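PDB 2P2V: alpha-2,3-sialyltransferase, which probably transfers sialic acid from a CMP-activated donor to acceptor sugars in alpha-2,3 linkage, an activity of the longer protein whose N-terminal part this is. Local coordinates for residues N21-G26 and T165-G170; F46-F51 and V152-I157; K64-N69 and K92-S97. All coordinates share one frame; numbering follows the deposited sequence.

Interaction 1. Residues N21-G26 and T165-G170; sequences NIIIAG and TIYLCG. With CSF (cytidine-5'-monophosphate-3-fluoro-N-acetyl-neuraminic acid), chain O.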
loop_
_atom_site.group_PDB
_atom_site.type_symbol
_atom_site.label_atom_id
_atom_site.label_comp_id
_atom_site.label_asym_id
_atom_site.label_seq_id
_atom_site.Cartn_x
_atom_site.Cartn_y
_atom_site.Cartn_z
ATOM N N ASN A 21 -26.369 24.169 8.592
ATOM C CA ASN A 21 -27.215 23.675 9.652
ATOM C C ASN A 21 -27.446 22.181 9.493
ATOM O O ASN A 21 -27.796 21.731 8.420
ATOM C CB ASN A 21 -28.625 24.298 9.612
ATOM C CG ASN A 21 -28.623 25.810 9.927
ATOM O OD1 ASN A 21 -27.823 26.289 10.740
ATOM N ND2 ASN A 21 -29.543 26.548 9.281
ATOM N N ILE A 22 -27.355 21.470 10.591
ATOM C CA ILE A 22 -27.544 20.017 10.490
ATOM C C ILE A 22 -28.423 19.577 11.640
ATOM O O ILE A 22 -28.236 20.019 12.767
ATOM C CB ILE A 22 -26.137 19.304 10.418
ATOM C CG1 ILE A 22 -26.298 17.771 10.186
ATOM C CG2 ILE A 22 -25.307 19.536 11.665
ATOM C CD1 ILE A 22 -26.852 17.427 8.837
ATOM N N ILE A 23 -29.398 18.710 11.360
ATOM C CA ILE A 23 -30.186 18.083 12.388
ATOM C C ILE A 23 -29.631 16.672 12.453
ATOM O O ILE A 23 -29.485 16.032 11.402
ATOM C CB ILE A 23 -31.681 17.996 12.001
ATOM C CG1 ILE A 23 -32.203 19.348 11.464
ATOM C CG2 ILE A 23 -32.512 17.428 13.143
ATOM C CD1 ILE A 23 -31.859 20.557 12.355
ATOM N N ILE A 24 -29.356 16.233 13.677
ATOM C CA ILE A 24 -28.741 14.973 13.979
ATOM C C ILE A 24 -29.670 14.247 14.926
ATOM O O ILE A 24 -29.915 14.703 16.053
ATOM C CB ILE A 24 -27.322 15.166 14.563
ATOM C CG1 ILE A 24 -26.407 15.847 13.519
ATOM C CG2 ILE A 24 -26.780 13.802 15.053
ATOM C CD1 ILE A 24 -24.978 16.121 13.978
ATOM N N ALA A 25 -30.227 13.127 14.460
ATOM C CA ALA A 25 -31.204 12.400 15.247
ATOM C C ALA A 25 -30.736 11.043 15.707
ATOM O O ALA A 25 -30.299 10.202 14.891
ATOM C CB ALA A 25 -32.490 12.297 14.504
ATOM N N GLY A 26 -30.802 10.838 17.018
ATOM C CA GLY A 26 -30.701 9.497 17.600
ATOM C C GLY A 26 -32.055 8.833 17.440
ATOM O O GLY A 26 -32.984 9.375 16.819
ATOM N N THR A 165 -23.855 24.642 12.861
ATOM C CA THR A 165 -24.868 24.569 13.885
ATOM C C THR A 165 -25.596 23.232 13.904
ATOM O O THR A 165 -26.291 22.895 12.956
ATOM C CB THR A 165 -25.931 25.697 13.751
ATOM O OG1 THR A 165 -25.262 26.947 13.537
ATOM C CG2 THR A 165 -26.707 25.774 15.039
ATOM N N ILE A 166 -25.498 22.536 15.024
ATOM C CA ILE A 166 -26.126 21.209 15.186
ATOM C C ILE A 166 -27.383 21.278 16.054
ATOM O O ILE A 166 -27.332 21.839 17.138
ATOM C CB ILE A 166 -25.113 20.249 15.868
ATOM C CG1 ILE A 166 -23.871 20.105 15.010
ATOM C CG2 ILE A 166 -25.773 18.929 16.232
ATOM C CD1 ILE A 166 -22.700 19.607 15.758
ATOM N N TYR A 167 -28.488 20.668 15.607
ATOM C CA TYR A 167 -29.673 20.541 16.418
ATOM C C TYR A 167 -29.907 19.105 16.686
ATOM O O TYR A 167 -30.070 18.322 15.730
ATOM C CB TYR A 167 -30.881 21.046 15.670
ATOM C CG TYR A 167 -30.720 22.491 15.288
ATOM C CD1 TYR A 167 -31.309 23.508 16.059
ATOM C CD2 TYR A 167 -29.964 22.837 14.197
ATOM C CE1 TYR A 167 -31.125 24.855 15.705
ATOM C CE2 TYR A 167 -29.792 24.182 13.813
ATOM C CZ TYR A 167 -30.394 25.171 14.584
ATOM O OH TYR A 167 -30.203 26.501 14.207
ATOM N N LEU A 168 -29.946 18.759 17.960
ATOM C CA LEU A 168 -30.037 17.360 18.341
ATOM C C LEU A 168 -31.383 16.915 18.777
ATOM O O LEU A 168 -32.095 17.645 19.471
ATOM C CB LEU A 168 -29.076 17.076 19.486
ATOM C CG LEU A 168 -27.614 17.383 19.208
ATOM C CD1 LEU A 168 -26.888 17.333 20.558
ATOM C CD2 LEU A 168 -26.991 16.422 18.195
ATOM N N CYS A 169 -31.727 15.676 18.435
ATOM C CA CYS A 169 -32.950 15.099 18.895
ATOM C C CYS A 169 -32.788 13.593 18.942
ATOM O O CYS A 169 -31.837 13.046 18.356
ATOM C CB CYS A 169 -34.151 15.484 18.015
ATOM S SG CYS A 169 -34.034 14.991 16.272
ATOM N N GLY A 170 -33.719 12.938 19.605
ATOM C CA GLY A 170 -33.656 11.478 19.766
ATOM C C GLY A 170 -32.441 11.025 20.560
ATOM O O GLY A 170 -32.096 9.826 20.581
HETATM C C5A CSF O . -26.104 -0.327 20.462
HETATM C C4A CSF O . -26.159 0.888 21.381
HETATM C C2A CSF O . -25.922 2.448 19.360
HETATM O O6A CSF O . -26.003 1.245 18.566
HETATM C C6A CSF O . -26.690 0.082 19.098
HETATM C C3A CSF O . -25.434 2.094 20.765
HETATM O O4A CSF O . -25.496 0.576 22.597
HETATM N N5A CSF O . -26.956 -1.363 21.086
HETATM C C7A CSF O . -26.558 -1.027 18.061
HETATM C C8A CSF O . -27.113 -0.577 16.714
HETATM C C9A CSF O . -26.898 -1.642 15.619
HETATM O O9A CSF O . -27.526 -1.263 14.372
HETATM O O8A CSF O . -28.521 -0.220 16.887
HETATM O O7A CSF O . -25.176 -1.422 17.982
HETATM C C1A CSF O . -24.857 3.371 18.786
HETATM O OBA CSF O . -24.495 4.336 19.516
HETATM O OAA CSF O . -24.406 3.134 17.632
HETATM O O1A CSF O . -27.117 3.262 19.410
HETATM O O2A CSF O . -29.233 2.395 20.355
HETATM N N1 CSF O . -30.100 7.111 21.768
HETATM C C2 CSF O . -30.157 7.694 23.071
HETATM N N3 CSF O . -31.031 7.218 24.007
HETATM C C4 CSF O . -31.865 6.202 23.690
HETATM C C5 CSF O . -31.826 5.619 22.417
HETATM C C6 CSF O . -30.932 6.095 21.463
HETATM C "C3'" CSF O . -27.361 6.357 19.925
HETATM C "C2'" CSF O . -27.689 7.353 21.020
HETATM C "C1'" CSF O . -29.166 7.651 20.756
HETATM O "O4'" CSF O . -29.511 7.182 19.434
HETATM C "C4'" CSF O . -28.361 6.619 18.805
HETATM P PA CSF O . -28.666 2.908 19.054
HETATM O "O5'" CSF O . -29.329 4.374 18.820
HETATM C "C5'" CSF O . -28.725 5.372 18.000
HETATM O "O3'" CSF O . -26.049 6.580 19.420
HETATM O "O2'" CSF O . -26.889 8.556 20.858
HETATM N N4 CSF O . -32.754 5.717 24.610
HETATM O O2 CSF O . -29.362 8.631 23.359
HETATM O O3A CSF O . -28.841 2.178 17.754
HETATM C C10 CSF O . -26.592 -2.647 20.919
HETATM O O10 CSF O . -25.602 -2.998 20.259
HETATM C C11 CSF O . -27.494 -3.661 21.583
HETATM F F3A CSF O . -24.086 1.831 20.666
HETATM O O HOH W 1 -28.952 27.872 12.547
HETATM O O HOH W 2 -25.120 27.444 10.967
#
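Y167 and I23 sit opposite each other on neighbouring parallel strands, and the tyrosine side chain can be traced outward from the sheet. Its CB meets CD1 of I23 at 3.5 Å. CG, anti to the carbonyl carbon (chi1 -59°), swings the ring along the strand toward N21 and lies 3.7 Å from I23 CD1. Ring atom CD2 touches I23 CD1 at 3.5 Å. The carbonyl oxygen of I22 lies in the ring plane at this edge, 3.6 Å from Y167 CD2. At the tip, Y167 OH hydrogen-bonds a water at 2.5 Å, and that water donates to N21 OD1 at 2.7 Å. A second water donates to both N21 OD1 and T165 OG1, while N21 ND2 is held by the E42 carbonyl.

Five backbone hydrogen bonds run alternately between the strands, whose axes diverge by 23°. The last, G26 N to C169 O, measures 2.8 Å. On the other face I22, I24 and L168 pack on helix 150-161, and I166 CG2 meets I24 CD1. Strands 21-25 and 165-169 connect onward to opposite sides, making the topological switch point of a Rossmann-like sheet. There G26 CA comes within 3.2 Å of CSF O4', and G170 borders the nucleoside. This implies a hydrogen-bonded parallel pair with apolar flanks, hydrated at the N21 end and lined by glycines where the nucleotide sits, although the buried G26 O finds no partner.

Interaction 2. Residues F46-F51 and V152-I157; sequences FRCNQF and VYMCAI. With CSF (cytidine-5'-monophosphate-3-fluoro-N-acetyl-neuraminic acid), chain O.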
loop_
_atom_site.group_PDB
_atom_site.type_symbol
_atom_site.label_atom_id
_atom_site.label_comp_id
_atom_site.label_asym_id
_atom_site.label_seq_id
_atom_site.Cartn_x
_atom_site.Cartn_y
_atom_site.Cartn_z
ATOM N N PHE A 46 -29.134 14.036 9.487
ATOM C CA PHE A 46 -28.341 12.784 9.604
ATOM C C PHE A 46 -29.156 11.826 10.455
ATOM O O PHE A 46 -29.754 12.223 11.481
ATOM C CB PHE A 46 -27.005 13.027 10.298
ATOM C CG PHE A 46 -25.908 13.653 9.440
ATOM C CD1 PHE A 46 -26.076 13.963 8.106
ATOM C CD2 PHE A 46 -24.677 13.927 10.049
ATOM C CE1 PHE A 46 -25.009 14.552 7.375
ATOM C CE2 PHE A 46 -23.623 14.496 9.352
ATOM C CZ PHE A 46 -23.781 14.799 8.004
ATOM N N ARG A 47 -29.225 10.557 10.035
ATOM C CA ARG A 47 -29.907 9.554 10.841
ATOM C C ARG A 47 -28.961 8.356 10.989
ATOM O O ARG A 47 -28.001 8.204 10.225
ATOM C CB ARG A 47 -31.180 9.056 10.135
ATOM C CG ARG A 47 -32.264 10.139 9.732
ATOM C CD ARG A 47 -32.804 10.823 10.974
ATOM N NE ARG A 47 -33.476 9.964 11.956
ATOM C CZ ARG A 47 -34.760 9.608 11.893
ATOM N NH1 ARG A 47 -35.509 9.987 10.887
ATOM N NH2 ARG A 47 -35.301 8.883 12.863
ATOM N N CYS A 48 -29.240 7.477 11.960
ATOM C CA CYS A 48 -28.321 6.386 12.154
ATOM C C CYS A 48 -29.099 5.107 12.411
ATOM O O CYS A 48 -30.291 5.161 12.777
ATOM C CB CYS A 48 -27.396 6.638 13.350
ATOM S SG CYS A 48 -28.160 6.813 14.976
ATOM N N ASN A 49 -28.405 3.993 12.220
ATOM C CA ASN A 49 -28.873 2.709 12.738
ATOM C C ASN A 49 -30.326 2.416 12.340
ATOM O O ASN A 49 -30.635 2.500 11.154
ATOM C CB ASN A 49 -28.587 2.627 14.231
ATOM C CG ASN A 49 -27.085 2.787 14.552
ATOM O OD1 ASN A 49 -26.230 2.619 13.686
ATOM N ND2 ASN A 49 -26.772 3.079 15.799
ATOM N N GLN A 50 -31.183 2.002 13.297
ATOM C CA GLN A 50 -32.540 1.608 12.929
ATOM C C GLN A 50 -33.525 2.794 12.838
ATOM O O GLN A 50 -34.634 2.712 13.348
ATOM C CB GLN A 50 -33.049 0.543 13.898
ATOM C CG GLN A 50 -32.377 -0.801 13.718
ATOM C CD GLN A 50 -31.001 -0.895 14.403
ATOM O OE1 GLN A 50 -29.977 -0.809 13.736
ATOM N NE2 GLN A 50 -30.980 -1.108 15.730
ATOM N N PHE A 51 -33.153 3.879 12.158
ATOM C CA PHE A 51 -34.020 5.053 12.080
ATOM C C PHE A 51 -35.369 4.722 11.394
ATOM O O PHE A 51 -36.423 5.307 11.697
ATOM C CB PHE A 51 -33.292 6.220 11.347
ATOM C CG PHE A 51 -33.041 5.950 9.910
ATOM C CD1 PHE A 51 -31.859 5.341 9.491
ATOM C CD2 PHE A 51 -34.000 6.263 8.960
ATOM C CE1 PHE A 51 -31.662 5.018 8.143
ATOM C CE2 PHE A 51 -33.816 5.962 7.610
ATOM C CZ PHE A 51 -32.637 5.324 7.197
ATOM N N VAL A 152 -23.130 11.310 18.990
ATOM C CA VAL A 152 -21.864 12.019 19.105
ATOM C C VAL A 152 -21.003 11.817 17.876
ATOM O O VAL A 152 -20.474 12.749 17.358
ATOM C CB VAL A 152 -21.072 11.635 20.390
ATOM C CG1 VAL A 152 -19.784 12.455 20.591
ATOM C CG2 VAL A 152 -21.948 11.788 21.626
ATOM N N TYR A 153 -20.895 10.578 17.371
ATOM C CA TYR A 153 -20.092 10.334 16.174
ATOM C C TYR A 153 -20.583 11.169 15.005
ATOM O O TYR A 153 -19.780 11.778 14.298
ATOM C CB TYR A 153 -20.171 8.806 15.829
ATOM C CG TYR A 153 -19.202 8.367 14.772
ATOM C CD1 TYR A 153 -17.991 7.786 15.125
ATOM C CD2 TYR A 153 -19.505 8.521 13.421
ATOM C CE1 TYR A 153 -17.102 7.417 14.130
ATOM C CE2 TYR A 153 -18.619 8.162 12.427
ATOM C CZ TYR A 153 -17.443 7.581 12.804
ATOM O OH TYR A 153 -16.558 7.192 11.839
ATOM N N MET A 154 -21.900 11.192 14.804
ATOM C CA MET A 154 -22.511 11.957 13.729
ATOM C C MET A 154 -22.204 13.455 13.885
ATOM O O MET A 154 -22.018 14.164 12.857
ATOM C CB MET A 154 -24.032 11.756 13.687
ATOM C CG MET A 154 -24.430 10.345 13.124
ATOM S SD MET A 154 -26.198 10.244 12.821
ATOM C CE MET A 154 -26.738 10.197 14.487
ATOM N N CYS A 155 -22.172 13.925 15.127
ATOM C CA CYS A 155 -21.770 15.370 15.368
ATOM C C CYS A 155 -20.341 15.653 14.892
ATOM O O CYS A 155 -20.072 16.667 14.232
ATOM C CB CYS A 155 -21.884 15.717 16.856
ATOM S SG CYS A 155 -23.584 15.817 17.431
ATOM N N ALA A 156 -19.422 14.755 15.233
ATOM C CA ALA A 156 -18.026 14.852 14.820
ATOM C C ALA A 156 -17.950 14.850 13.304
ATOM O O ALA A 156 -17.250 15.670 12.679
ATOM C CB ALA A 156 -17.145 13.657 15.511
ATOM N N ILE A 157 -18.704 13.943 12.650
ATOM C CA ILE A 157 -18.678 13.883 11.209
ATOM C C ILE A 157 -19.177 15.218 10.615
ATOM O O ILE A 157 -18.543 15.781 9.689
ATOM C CB ILE A 157 -19.590 12.722 10.667
ATOM C CG1 ILE A 157 -18.903 11.381 10.957
ATOM C CG2 ILE A 157 -19.789 12.875 9.162
ATOM C CD1 ILE A 157 -17.804 10.983 9.986
HETATM C C5A CSF O . -26.104 -0.327 20.462
HETATM C C4A CSF O . -26.159 0.888 21.381
HETATM C C2A CSF O . -25.922 2.448 19.360
HETATM O O6A CSF O . -26.003 1.245 18.566
HETATM C C6A CSF O . -26.690 0.082 19.098
HETATM C C3A CSF O . -25.434 2.094 20.765
HETATM O O4A CSF O . -25.496 0.576 22.597
HETATM N N5A CSF O . -26.956 -1.363 21.086
HETATM C C7A CSF O . -26.558 -1.027 18.061
HETATM C C8A CSF O . -27.113 -0.577 16.714
HETATM C C9A CSF O . -26.898 -1.642 15.619
HETATM O O9A CSF O . -27.526 -1.263 14.372
HETATM O O8A CSF O . -28.521 -0.220 16.887
HETATM O O7A CSF O . -25.176 -1.422 17.982
HETATM C C1A CSF O . -24.857 3.371 18.786
HETATM O OBA CSF O . -24.495 4.336 19.516
HETATM O OAA CSF O . -24.406 3.134 17.632
HETATM O O1A CSF O . -27.117 3.262 19.410
HETATM O O2A CSF O . -29.233 2.395 20.355
HETATM N N1 CSF O . -30.100 7.111 21.768
HETATM C C2 CSF O . -30.157 7.694 23.071
HETATM N N3 CSF O . -31.031 7.218 24.007
HETATM C C4 CSF O . -31.865 6.202 23.690
HETATM C C5 CSF O . -31.826 5.619 22.417
HETATM C C6 CSF O . -30.932 6.095 21.463
HETATM C "C3'" CSF O . -27.361 6.357 19.925
HETATM C "C2'" CSF O . -27.689 7.353 21.020
HETATM C "C1'" CSF O . -29.166 7.651 20.756
HETATM O "O4'" CSF O . -29.511 7.182 19.434
HETATM C "C4'" CSF O . -28.361 6.619 18.805
HETATM P PA CSF O . -28.666 2.908 19.054
HETATM O "O5'" CSF O . -29.329 4.374 18.820
HETATM C "C5'" CSF O . -28.725 5.372 18.000
HETATM O "O3'" CSF O . -26.049 6.580 19.420
HETATM O "O2'" CSF O . -26.889 8.556 20.858
HETATM N N4 CSF O . -32.754 5.717 24.610
HETATM O O2 CSF O . -29.362 8.631 23.359
HETATM O O3A CSF O . -28.841 2.178 17.754
HETATM C C10 CSF O . -26.592 -2.647 20.919
HETATM O O10 CSF O . -25.602 -2.998 20.259
HETATM C C11 CSF O . -27.494 -3.661 21.583
HETATM F F3A CSF O . -24.086 1.831 20.666
#
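M154 reaches from its helix to F46 and C48 on the strand, and the direct contact is made by van der Waals packing. Sulfur contacts come first. SD stands anti to CA of M154 (chi2 -170°), which carries it to 3.8 Å from F46 CB. A bend at the last torsion, chi3 -72°, turns the methyl toward C48, where M154 CE meets C48 SG at 3.7 Å. The thiol is wedged between methionine and ligand, with C48 SG 3.4 Å from CSF C5'.

The aromatic contacts belong to F46. Its ring presents an edge to the M154 carbonyl oxygen, which lies in the ring plane. I157 CG2 approaches obliquely, 4.2 Å from F46 CE2, the two side chains crossing at about a right angle.

Polar interactions gather just past the strand, on the ligand. N49 ND2 donates to CSF O3A and, at 3.0 Å, to CSF OAA, so one amide nitrogen links phosphate and sialic acid carboxylate. Q50 uses both amide ends: OE1 accepts from CSF O9A at 2.6 Å, and NE2 donates to CSF O8A at 2.9 Å.

The 152-157 part of helix 150-161 makes 146° with strand segment 46-48, and strand 44-48 lies hydrogen-bonded between strands 21-25 and 62-68. M154 also touches I24 and F67 of those strands, V152 and C155 pack on helix 207-221, and I157 packs on helix 124-127.

Interaction 3. Residues K64-N69 and K92-S97; sequences KAVFFN and KNIFCS. With CSF (cytidine-5'-monophosphate-3-fluoro-N-acetyl-neuraminic acid), chain O; EDO (1,2-ethanediol), chain D.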
loop_
_atom_site.group_PDB
_atom_site.type_symbol
_atom_site.label_atom_id
_atom_site.label_comp_id
_atom_site.label_asym_id
_atom_site.label_seq_id
_atom_site.Cartn_x
_atom_site.Cartn_y
_atom_site.Cartn_z
ATOM N N LYS A 64 -29.633 13.422 4.403
ATOM C CA LYS A 64 -28.378 13.751 3.815
ATOM C C LYS A 64 -27.353 12.617 4.009
ATOM O O LYS A 64 -26.633 12.279 3.078
ATOM C CB LYS A 64 -27.802 15.082 4.379
ATOM C CG LYS A 64 -26.528 15.559 3.687
ATOM C CD LYS A 64 -26.738 16.078 2.229
ATOM C CE LYS A 64 -25.532 16.879 1.745
ATOM N NZ LYS A 64 -25.784 17.439 0.383
ATOM N N ALA A 65 -27.279 12.029 5.189
ATOM C CA ALA A 65 -26.379 10.863 5.308
ATOM C C ALA A 65 -26.996 9.955 6.335
ATOM O O ALA A 65 -27.539 10.414 7.325
ATOM C CB ALA A 65 -25.031 11.228 5.771
ATOM N N VAL A 66 -26.799 8.651 6.146
ATOM C CA VAL A 66 -27.133 7.722 7.194
ATOM C C VAL A 66 -25.873 7.085 7.691
ATOM O O VAL A 66 -24.881 7.005 6.949
ATOM C CB VAL A 66 -28.078 6.540 6.694
ATOM C CG1 VAL A 66 -29.510 7.062 6.324
ATOM C CG2 VAL A 66 -27.448 5.788 5.519
ATOM N N PHE A 67 -25.920 6.547 8.921
ATOM C CA PHE A 67 -24.690 6.061 9.551
ATOM C C PHE A 67 -25.002 4.726 10.157
ATOM O O PHE A 67 -25.960 4.615 10.921
ATOM C CB PHE A 67 -24.227 6.979 10.684
ATOM C CG PHE A 67 -23.765 8.327 10.200
ATOM C CD1 PHE A 67 -24.714 9.268 9.813
ATOM C CD2 PHE A 67 -22.414 8.607 10.080
ATOM C CE1 PHE A 67 -24.256 10.519 9.297
ATOM C CE2 PHE A 67 -21.971 9.834 9.557
ATOM C CZ PHE A 67 -22.895 10.748 9.183
ATOM N N PHE A 68 -24.156 3.754 9.861
ATOM C CA PHE A 68 -24.386 2.350 10.354
ATOM C C PHE A 68 -23.101 1.765 10.926
ATOM O O PHE A 68 -21.969 2.056 10.469
ATOM C CB PHE A 68 -24.814 1.447 9.165
ATOM C CG PHE A 68 -26.103 1.861 8.472
ATOM C CD1 PHE A 68 -27.326 2.015 9.174
ATOM C CD2 PHE A 68 -26.095 2.110 7.112
ATOM C CE1 PHE A 68 -28.487 2.426 8.509
ATOM C CE2 PHE A 68 -27.264 2.453 6.442
ATOM C CZ PHE A 68 -28.481 2.602 7.166
ATOM N N ASN A 69 -23.261 0.860 11.899
ATOM C CA ASN A 69 -22.143 0.233 12.564
ATOM C C ASN A 69 -21.603 -0.957 11.741
ATOM O O ASN A 69 -22.342 -1.608 10.972
ATOM C CB ASN A 69 -22.592 -0.271 13.979
ATOM C CG ASN A 69 -22.855 0.912 14.980
ATOM O OD1 ASN A 69 -22.347 2.040 14.807
ATOM N ND2 ASN A 69 -23.666 0.657 15.979
ATOM N N LYS A 92 -28.720 10.455 0.542
ATOM C CA LYS A 92 -27.645 10.933 -0.294
ATOM C C LYS A 92 -26.272 10.329 -0.054
ATOM O O LYS A 92 -25.441 10.338 -0.958
ATOM C CB LYS A 92 -27.564 12.466 -0.312
ATOM C CG LYS A 92 -28.807 13.076 -0.985
ATOM C CD LYS A 92 -28.921 14.559 -0.617
ATOM C CE LYS A 92 -29.863 15.278 -1.570
ATOM N NZ LYS A 92 -29.283 15.237 -2.941
ATOM N N ASN A 93 -26.041 9.797 1.140
ATOM C CA ASN A 93 -24.714 9.292 1.466
ATOM C C ASN A 93 -24.888 8.190 2.478
ATOM O O ASN A 93 -25.734 8.271 3.320
ATOM C CB ASN A 93 -23.862 10.347 2.202
ATOM C CG ASN A 93 -23.441 11.505 1.298
ATOM O OD1 ASN A 93 -22.408 11.427 0.680
ATOM N ND2 ASN A 93 -24.231 12.597 1.266
ATOM N N ILE A 94 -23.983 7.229 2.470
ATOM C CA ILE A 94 -24.086 6.142 3.459
ATOM C C ILE A 94 -22.733 5.951 4.114
ATOM O O ILE A 94 -21.769 5.642 3.419
ATOM C CB ILE A 94 -24.487 4.768 2.805
ATOM C CG1 ILE A 94 -25.862 4.857 2.159
ATOM C CG2 ILE A 94 -24.478 3.703 3.921
ATOM C CD1 ILE A 94 -26.266 3.585 1.306
ATOM N N PHE A 95 -22.625 6.183 5.427
ATOM C CA PHE A 95 -21.357 6.004 6.142
ATOM C C PHE A 95 -21.369 4.745 7.015
ATOM O O PHE A 95 -22.406 4.413 7.584
ATOM C CB PHE A 95 -21.101 7.100 7.147
ATOM C CG PHE A 95 -20.761 8.444 6.499
ATOM C CD1 PHE A 95 -21.778 9.244 6.077
ATOM C CD2 PHE A 95 -19.450 8.850 6.353
ATOM C CE1 PHE A 95 -21.498 10.507 5.459
ATOM C CE2 PHE A 95 -19.145 10.090 5.744
ATOM C CZ PHE A 95 -20.202 10.904 5.328
ATOM N N CYS A 96 -20.189 4.162 7.170
ATOM C CA CYS A 96 -19.946 3.165 8.210
ATOM C C CYS A 96 -19.220 3.858 9.345
ATOM O O CYS A 96 -18.133 4.438 9.134
ATOM C CB CYS A 96 -19.107 2.037 7.612
ATOM S SG CYS A 96 -18.979 0.714 8.831
ATOM N N SER A 97 -19.857 3.942 10.504
ATOM C CA SER A 97 -19.307 4.586 11.703
ATOM C C SER A 97 -18.109 3.809 12.278
ATOM O O SER A 97 -18.259 2.775 12.989
ATOM C CB SER A 97 -20.396 4.724 12.744
ATOM O OG SER A 97 -21.577 5.314 12.224
HETATM C C5A CSF O . -26.104 -0.327 20.462
HETATM C C4A CSF O . -26.159 0.888 21.381
HETATM C C2A CSF O . -25.922 2.448 19.360
HETATM O O6A CSF O . -26.003 1.245 18.566
HETATM C C6A CSF O . -26.690 0.082 19.098
HETATM C C3A CSF O . -25.434 2.094 20.765
HETATM O O4A CSF O . -25.496 0.576 22.597
HETATM N N5A CSF O . -26.956 -1.363 21.086
HETATM C C7A CSF O . -26.558 -1.027 18.061
HETATM C C8A CSF O . -27.113 -0.577 16.714
HETATM C C9A CSF O . -26.898 -1.642 15.619
HETATM O O9A CSF O . -27.526 -1.263 14.372
HETATM O O8A CSF O . -28.521 -0.220 16.887
HETATM O O7A CSF O . -25.176 -1.422 17.982
HETATM C C1A CSF O . -24.857 3.371 18.786
HETATM O OBA CSF O . -24.495 4.336 19.516
HETATM O OAA CSF O . -24.406 3.134 17.632
HETATM O O1A CSF O . -27.117 3.262 19.410
HETATM O O2A CSF O . -29.233 2.395 20.355
HETATM N N1 CSF O . -30.100 7.111 21.768
HETATM C C2 CSF O . -30.157 7.694 23.071
HETATM N N3 CSF O . -31.031 7.218 24.007
HETATM C C4 CSF O . -31.865 6.202 23.690
HETATM C C5 CSF O . -31.826 5.619 22.417
HETATM C C6 CSF O . -30.932 6.095 21.463
HETATM C "C3'" CSF O . -27.361 6.357 19.925
HETATM C "C2'" CSF O . -27.689 7.353 21.020
HETATM C "C1'" CSF O . -29.166 7.651 20.756
HETATM O "O4'" CSF O . -29.511 7.182 19.434
HETATM C "C4'" CSF O . -28.361 6.619 18.805
HETATM P PA CSF O . -28.666 2.908 19.054
HETATM O "O5'" CSF O . -29.329 4.374 18.820
HETATM C "C5'" CSF O . -28.725 5.372 18.000
HETATM O "O3'" CSF O . -26.049 6.580 19.420
HETATM O "O2'" CSF O . -26.889 8.556 20.858
HETATM N N4 CSF O . -32.754 5.717 24.610
HETATM O O2 CSF O . -29.362 8.631 23.359
HETATM O O3A CSF O . -28.841 2.178 17.754
HETATM C C10 CSF O . -26.592 -2.647 20.919
HETATM O O10 CSF O . -25.602 -2.998 20.259
HETATM C C11 CSF O . -27.494 -3.661 21.583
HETATM F F3A CSF O . -24.086 1.831 20.666
HETATM C C1 EDO D . -20.618 4.254 16.308
HETATM O O1 EDO D . -20.136 2.907 16.506
HETATM C C2 EDO D . -20.254 5.066 17.537
HETATM O O2 EDO D . -19.960 4.174 18.625
HETATM O O HOH W 3 -23.722 4.183 13.496
#
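N69 OD1 accepts two hydrogen bonds, and one of them ties it to S97 across the contact. A water donates to N69 OD1 at 2.9 Å and in turn accepts from S97 OG at 2.7 Å. The other donor is O1 of a 1,2-ethanediol, probably from the crystallisation liquor. These residues immediately follow the two parallel strands of a beta-alpha-beta unit, strand 62-68, helix 73-85 and strand 90-96. With its oxygen so occupied, the N69 amide directs ND2 at the ligand, giving a nearly straight bond (168°) to CSF OAA at 3.1 Å. A further bond from N69 ND2 to CSF O7A is weak.

Along the strands, F67 and F95 form the main aromatic pair. Their planes are almost parallel (4°), but the centroids of the F67 and F95 rings are 4.7 Å apart and slid so far that the rings barely overlap. Only the rim of one lies over the other, with F95 CD1 above a face of F67 and 3.5 Å from its CE2. The CB of A65 and the carbonyl oxygen of V66 border the F95 ring at its edge. V66 and I94 lie side by side on the other face, where I94 CG2 also meets the F68 ring.

The opposite end is polar. N93 ND2 donates to K64 O at 3.0 Å, with the acceptor in the amide plane, and also to E10. The E10 carboxylate forms a salt bridge with K64 NZ and a long, weak ion pair with K92 NZ, which probably offsets the proximity of the two ammonium groups. Back near the pocket, F68 O accepts from S97 N at 2.8 Å while C96 CA lies close to that same oxygen.

The three contacts follow one another across a single parallel sheet. Strand 44-48 of interaction 2 joins interaction 1 through F46 N and I23 O, 2.8 Å apart, and interaction 3 through N49 N and F67 O, also 2.8 Å apart. Centres of interactions 1 and 2 lie 9 Å apart and those of 2 and 3 lie 7 Å apart. Interactions 1 and 3 are 15 Å apart by centres and do not touch. All three reach CSF at the ends of the strands: the glycines of interaction 1 lie at the nucleoside, while interactions 2 and 3 share the sialic acid part. CSF OAA receives N49 ND2 and N69 ND2 together.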